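Local coordinates for protein african horse sickness virus (serotype 4) VP7 (African horsesickness virus, PDB 1AHS) that forms, as a homotrimer, the surface of the viral core and binds the core protein VP3, this fragment being its top domain, at residues Glu9-Gly21 against Arg64-Ser76. Sequence-based numbering, arbitrary orientation.
Sequences EVQQSGRYYVPQG and RPLRIFCDPQGAS
The carbonyl oxygen of Gly14 accepts the backbone N-H of Cys70 (N to O 3.0 Å) almost head-on, with a C=O...N angle of 174°, while CB of Phe69 presses on the same oxygen from beside it. Two residues further along, Tyr16 N donates to Cys70 O, again at 3.0 Å, and the two bonds together enclose Arg15 in a single beta bridge with Cys70: a small example of how an irregular loop can borrow the edge of a strand. Arg15, the last residue of the type II turn Gln12-Arg15, is also the bridged residue. Gly14 has positive phi, and with no side chain in the way CD1 of Leu66 comes to 3.9 Å from its CA.

The Arg15 chain starts out extended, CG anti to the backbone N, then bends at chi3 (-75°), which brings one face of the guanidinium against Cys70 SG, 3.7 Å from its plane and toward its rim. Gln12 OE1 accepts Arg15 NE-H near that plane (NE to OE1 2.9 Å) and so helps to fix its rotation; Pro72 O lies at another edge. The terminal nitrogens reach on to Gly74 O and Ser76 OG of a neighbouring subunit, which makes this arginine a link in the trimer interface. Tyr16 and Phe69 run side by side in the same direction, Tyr16 CD2 to Phe69 CE2 4.1 Å, and Pro72 CG rests on Tyr16 O. An Asx turn at Asp71, from OD1 to Gln73 N, shapes the loop carrying Pro72.

The contact thus ties the loop preceding strand 23-27 to the short strand 69-70, whose other partner is 76-77, with Phe69 leaning on Ile117 of strand 116-122 and Tyr16 on Cys36 of strand 32-37.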
loop_
_atom_site.group_PDB
_atom_site.type_symbol
_atom_site.label_atom_id
_atom_site.label_comp_id
_atom_site.label_asym_id
_atom_site.label_seq_id
_atom_site.Cartn_x
_atom_site.Cartn_y
_atom_site.Cartn_z
ATOM N N GLU B 9 11.358 -7.377 -6.450
ATOM C CA GLU B 9 10.325 -7.995 -5.666
ATOM C C GLU B 9 9.906 -6.995 -4.626
ATOM O O GLU B 9 10.653 -6.089 -4.288
ATOM C CB GLU B 9 10.821 -9.267 -5.005
ATOM C CG GLU B 9 11.891 -9.048 -3.986
ATOM C CD GLU B 9 12.437 -10.365 -3.428
ATOM O OE1 GLU B 9 12.330 -11.390 -4.148
ATOM O OE2 GLU B 9 12.955 -10.373 -2.267
ATOM N N VAL B 10 8.651 -7.101 -4.222
ATOM C CA VAL B 10 8.065 -6.242 -3.212
ATOM C C VAL B 10 7.351 -7.181 -2.223
ATOM O O VAL B 10 7.382 -8.411 -2.370
ATOM C CB VAL B 10 7.099 -5.204 -3.856
ATOM C CG1 VAL B 10 7.868 -4.247 -4.711
ATOM C CG2 VAL B 10 6.053 -5.879 -4.697
ATOM N N GLN B 11 6.802 -6.646 -1.154
ATOM C CA GLN B 11 6.111 -7.499 -0.235
ATOM C C GLN B 11 4.887 -6.794 0.270
ATOM O O GLN B 11 4.681 -5.601 0.023
ATOM C CB GLN B 11 7.035 -7.935 0.880
ATOM C CG GLN B 11 7.928 -6.883 1.438
ATOM C CD GLN B 11 8.999 -7.498 2.295
ATOM O OE1 GLN B 11 8.858 -7.588 3.512
ATOM N NE2 GLN B 11 10.073 -7.959 1.661
ATOM N N GLN B 12 3.997 -7.544 0.895
ATOM C CA GLN B 12 2.785 -6.926 1.373
ATOM C C GLN B 12 3.167 -6.031 2.476
ATOM O O GLN B 12 3.907 -6.408 3.362
ATOM C CB GLN B 12 1.795 -7.962 1.897
ATOM C CG GLN B 12 0.542 -7.351 2.495
ATOM C CD GLN B 12 -0.356 -8.346 3.183
ATOM O OE1 GLN B 12 0.095 -9.251 3.874
ATOM N NE2 GLN B 12 -1.647 -8.139 3.049
ATOM N N SER B 13 2.573 -4.867 2.460
ATOM C CA SER B 13 2.795 -3.879 3.485
ATOM C C SER B 13 2.221 -4.262 4.833
ATOM O O SER B 13 1.054 -4.607 4.933
ATOM C CB SER B 13 2.132 -2.575 3.077
ATOM O OG SER B 13 1.951 -1.742 4.209
ATOM N N GLY B 14 3.019 -4.068 5.875
ATOM C CA GLY B 14 2.594 -4.327 7.220
ATOM C C GLY B 14 2.610 -5.737 7.703
ATOM O O GLY B 14 2.095 -5.993 8.775
ATOM N N ARG B 15 3.169 -6.659 6.940
ATOM C CA ARG B 15 3.232 -8.040 7.383
ATOM C C ARG B 15 4.636 -8.349 7.918
ATOM O O ARG B 15 5.609 -8.338 7.171
ATOM C CB ARG B 15 2.865 -8.993 6.247
ATOM C CG ARG B 15 2.936 -10.483 6.665
ATOM C CD ARG B 15 2.200 -11.380 5.689
ATOM N NE ARG B 15 0.768 -11.264 5.866
ATOM C CZ ARG B 15 0.054 -12.084 6.628
ATOM N NH1 ARG B 15 0.657 -13.076 7.271
ATOM N NH2 ARG B 15 -1.268 -11.917 6.728
ATOM N N TYR B 16 4.751 -8.653 9.201
ATOM C CA TYR B 16 6.058 -8.903 9.751
ATOM C C TYR B 16 6.793 -10.069 9.105
ATOM O O TYR B 16 6.253 -11.165 8.973
ATOM C CB TYR B 16 5.934 -9.061 11.255
ATOM C CG TYR B 16 7.240 -9.029 12.006
ATOM C CD1 TYR B 16 7.932 -10.205 12.239
ATOM C CD2 TYR B 16 7.761 -7.834 12.523
ATOM C CE1 TYR B 16 9.105 -10.220 12.965
ATOM C CE2 TYR B 16 8.953 -7.837 13.266
ATOM C CZ TYR B 16 9.609 -9.046 13.481
ATOM O OH TYR B 16 10.743 -9.143 14.248
ATOM N N TYR B 17 8.021 -9.814 8.659
ATOM C CA TYR B 17 8.837 -10.834 8.035
ATOM C C TYR B 17 10.328 -10.559 8.255
ATOM O O TYR B 17 10.921 -9.679 7.637
ATOM C CB TYR B 17 8.553 -10.898 6.563
ATOM C CG TYR B 17 9.332 -11.977 5.859
ATOM C CD1 TYR B 17 9.146 -13.305 6.182
ATOM C CD2 TYR B 17 10.252 -11.670 4.858
ATOM C CE1 TYR B 17 9.850 -14.316 5.532
ATOM C CE2 TYR B 17 10.960 -12.669 4.197
ATOM C CZ TYR B 17 10.756 -13.992 4.542
ATOM O OH TYR B 17 11.464 -15.007 3.930
ATOM N N VAL B 18 10.901 -11.329 9.171
ATOM C CA VAL B 18 12.315 -11.288 9.579
ATOM C C VAL B 18 12.726 -12.771 9.815
ATOM O O VAL B 18 12.734 -13.249 10.944
ATOM C CB VAL B 18 12.455 -10.538 10.915
ATOM C CG1 VAL B 18 13.857 -10.613 11.396
ATOM C CG2 VAL B 18 12.028 -9.112 10.770
ATOM N N PRO B 19 13.024 -13.521 8.738
ATOM C CA PRO B 19 13.413 -14.933 8.773
ATOM C C PRO B 19 14.716 -15.296 9.519
ATOM O O PRO B 19 14.825 -16.381 10.109
ATOM C CB PRO B 19 13.485 -15.291 7.291
ATOM C CG PRO B 19 14.000 -14.043 6.689
ATOM C CD PRO B 19 13.161 -13.002 7.368
ATOM N N GLN B 20 15.720 -14.434 9.449
ATOM C CA GLN B 20 16.963 -14.686 10.143
ATOM C C GLN B 20 17.318 -13.323 10.712
ATOM O O GLN B 20 16.933 -12.298 10.136
ATOM C CB GLN B 20 18.050 -15.170 9.161
ATOM N N GLY B 21 17.919 -13.301 11.898
ATOM C CA GLY B 21 18.365 -12.050 12.474
ATOM C C GLY B 21 17.372 -11.202 13.213
ATOM O O GLY B 21 16.313 -11.678 13.633
ATOM N N ARG B 64 7.733 6.814 9.761
ATOM C CA ARG B 64 6.744 6.691 10.808
ATOM C C ARG B 64 6.497 5.244 11.120
ATOM O O ARG B 64 6.788 4.371 10.314
ATOM C CB ARG B 64 5.458 7.499 10.573
ATOM C CG ARG B 64 4.774 7.353 9.296
ATOM C CD ARG B 64 5.212 8.446 8.338
ATOM N NE ARG B 64 4.134 9.325 7.880
ATOM C CZ ARG B 64 3.629 9.300 6.653
ATOM N NH1 ARG B 64 4.084 8.426 5.748
ATOM N NH2 ARG B 64 2.702 10.175 6.330
ATOM N N PRO B 65 6.180 4.959 12.371
ATOM C CA PRO B 65 5.912 3.602 12.825
ATOM C C PRO B 65 4.516 3.209 12.400
ATOM O O PRO B 65 3.725 4.081 12.051
ATOM C CB PRO B 65 6.016 3.741 14.341
ATOM C CG PRO B 65 5.487 5.108 14.590
ATOM C CD PRO B 65 6.140 5.911 13.494
ATOM N N LEU B 66 4.226 1.909 12.343
ATOM C CA LEU B 66 2.886 1.515 11.971
ATOM C C LEU B 66 2.175 1.276 13.259
ATOM O O LEU B 66 2.593 0.432 14.046
ATOM C CB LEU B 66 2.839 0.210 11.174
ATOM C CG LEU B 66 3.476 -0.056 9.813
ATOM C CD1 LEU B 66 2.491 -0.784 8.909
ATOM C CD2 LEU B 66 3.965 1.203 9.187
ATOM N N ARG B 67 1.132 2.038 13.496
ATOM C CA ARG B 67 0.349 1.854 14.685
ATOM C C ARG B 67 -0.184 0.380 14.748
ATOM O O ARG B 67 -0.157 -0.240 15.813
ATOM C CB ARG B 67 -0.770 2.911 14.691
ATOM C CG ARG B 67 -1.878 2.683 15.719
ATOM C CD ARG B 67 -1.443 2.902 17.160
ATOM N NE ARG B 67 -2.303 3.915 17.779
ATOM C CZ ARG B 67 -3.285 3.646 18.635
ATOM N NH1 ARG B 67 -3.522 2.383 18.991
ATOM N NH2 ARG B 67 -4.060 4.633 19.091
ATOM N N ILE B 68 -0.742 -0.159 13.656
ATOM C CA ILE B 68 -1.157 -1.567 13.668
ATOM C C ILE B 68 -0.589 -2.288 12.425
ATOM O O ILE B 68 -0.463 -1.695 11.342
ATOM C CB ILE B 68 -2.729 -1.852 13.796
ATOM C CG1 ILE B 68 -3.440 -1.314 12.624
ATOM C CG2 ILE B 68 -3.393 -1.285 15.050
ATOM C CD1 ILE B 68 -3.759 -2.419 11.737
ATOM N N PHE B 69 -0.181 -3.541 12.602
ATOM C CA PHE B 69 0.340 -4.345 11.522
ATOM C C PHE B 69 0.043 -5.798 11.916
ATOM O O PHE B 69 -0.710 -5.995 12.841
ATOM C CB PHE B 69 1.836 -4.037 11.294
ATOM C CG PHE B 69 2.742 -4.434 12.426
ATOM C CD1 PHE B 69 3.030 -3.550 13.437
ATOM C CD2 PHE B 69 3.342 -5.674 12.440
ATOM C CE1 PHE B 69 3.910 -3.904 14.447
ATOM C CE2 PHE B 69 4.217 -6.027 13.435
ATOM C CZ PHE B 69 4.494 -5.129 14.437
ATOM N N CYS B 70 0.607 -6.815 11.273
ATOM C CA CYS B 70 0.297 -8.192 11.683
ATOM C C CYS B 70 1.497 -9.116 11.806
ATOM O O CYS B 70 2.587 -8.825 11.315
ATOM C CB CYS B 70 -0.724 -8.824 10.740
ATOM S SG CYS B 70 -0.180 -9.127 9.105
ATOM N N ASP B 71 1.323 -10.189 12.555
ATOM C CA ASP B 71 2.384 -11.173 12.695
ATOM C C ASP B 71 2.276 -12.142 11.520
ATOM O O ASP B 71 1.409 -11.996 10.679
ATOM C CB ASP B 71 2.372 -11.868 14.090
ATOM C CG ASP B 71 1.179 -12.798 14.330
ATOM O OD1 ASP B 71 0.423 -13.139 13.400
ATOM O OD2 ASP B 71 1.031 -13.219 15.498
ATOM N N PRO B 72 3.157 -13.135 11.434
ATOM C CA PRO B 72 3.078 -14.057 10.319
ATOM C C PRO B 72 1.831 -14.891 10.209
ATOM O O PRO B 72 1.611 -15.485 9.160
ATOM C CB PRO B 72 4.287 -14.909 10.529
ATOM C CG PRO B 72 5.250 -13.932 11.066
ATOM C CD PRO B 72 4.426 -13.316 12.142
ATOM N N GLN B 73 0.998 -14.885 11.253
ATOM C CA GLN B 73 -0.258 -15.630 11.284
ATOM C C GLN B 73 -1.510 -14.834 10.941
ATOM O O GLN B 73 -2.610 -15.418 10.915
ATOM C CB GLN B 73 -0.492 -16.267 12.647
ATOM C CG GLN B 73 0.097 -17.651 12.816
ATOM C CD GLN B 73 1.552 -17.597 13.210
ATOM O OE1 GLN B 73 2.374 -18.391 12.720
ATOM N NE2 GLN B 73 1.893 -16.641 14.097
ATOM N N GLY B 74 -1.378 -13.507 10.820
ATOM C CA GLY B 74 -2.504 -12.650 10.433
ATOM C C GLY B 74 -3.137 -11.829 11.527
ATOM O O GLY B 74 -4.006 -10.984 11.266
ATOM N N ALA B 75 -2.614 -12.008 12.733
ATOM C CA ALA B 75 -3.073 -11.342 13.953
ATOM C C ALA B 75 -2.555 -9.923 14.121
ATOM O O ALA B 75 -1.383 -9.680 13.866
ATOM C CB ALA B 75 -2.618 -12.155 15.115
ATOM N N SER B 76 -3.402 -8.999 14.571
ATOM C CA SER B 76 -2.985 -7.617 14.751
ATOM C C SER B 76 -1.947 -7.413 15.832
ATOM O O SER B 76 -2.058 -7.929 16.938
ATOM C CB SER B 76 -4.172 -6.716 15.025
ATOM O OG SER B 76 -5.041 -6.693 13.918
#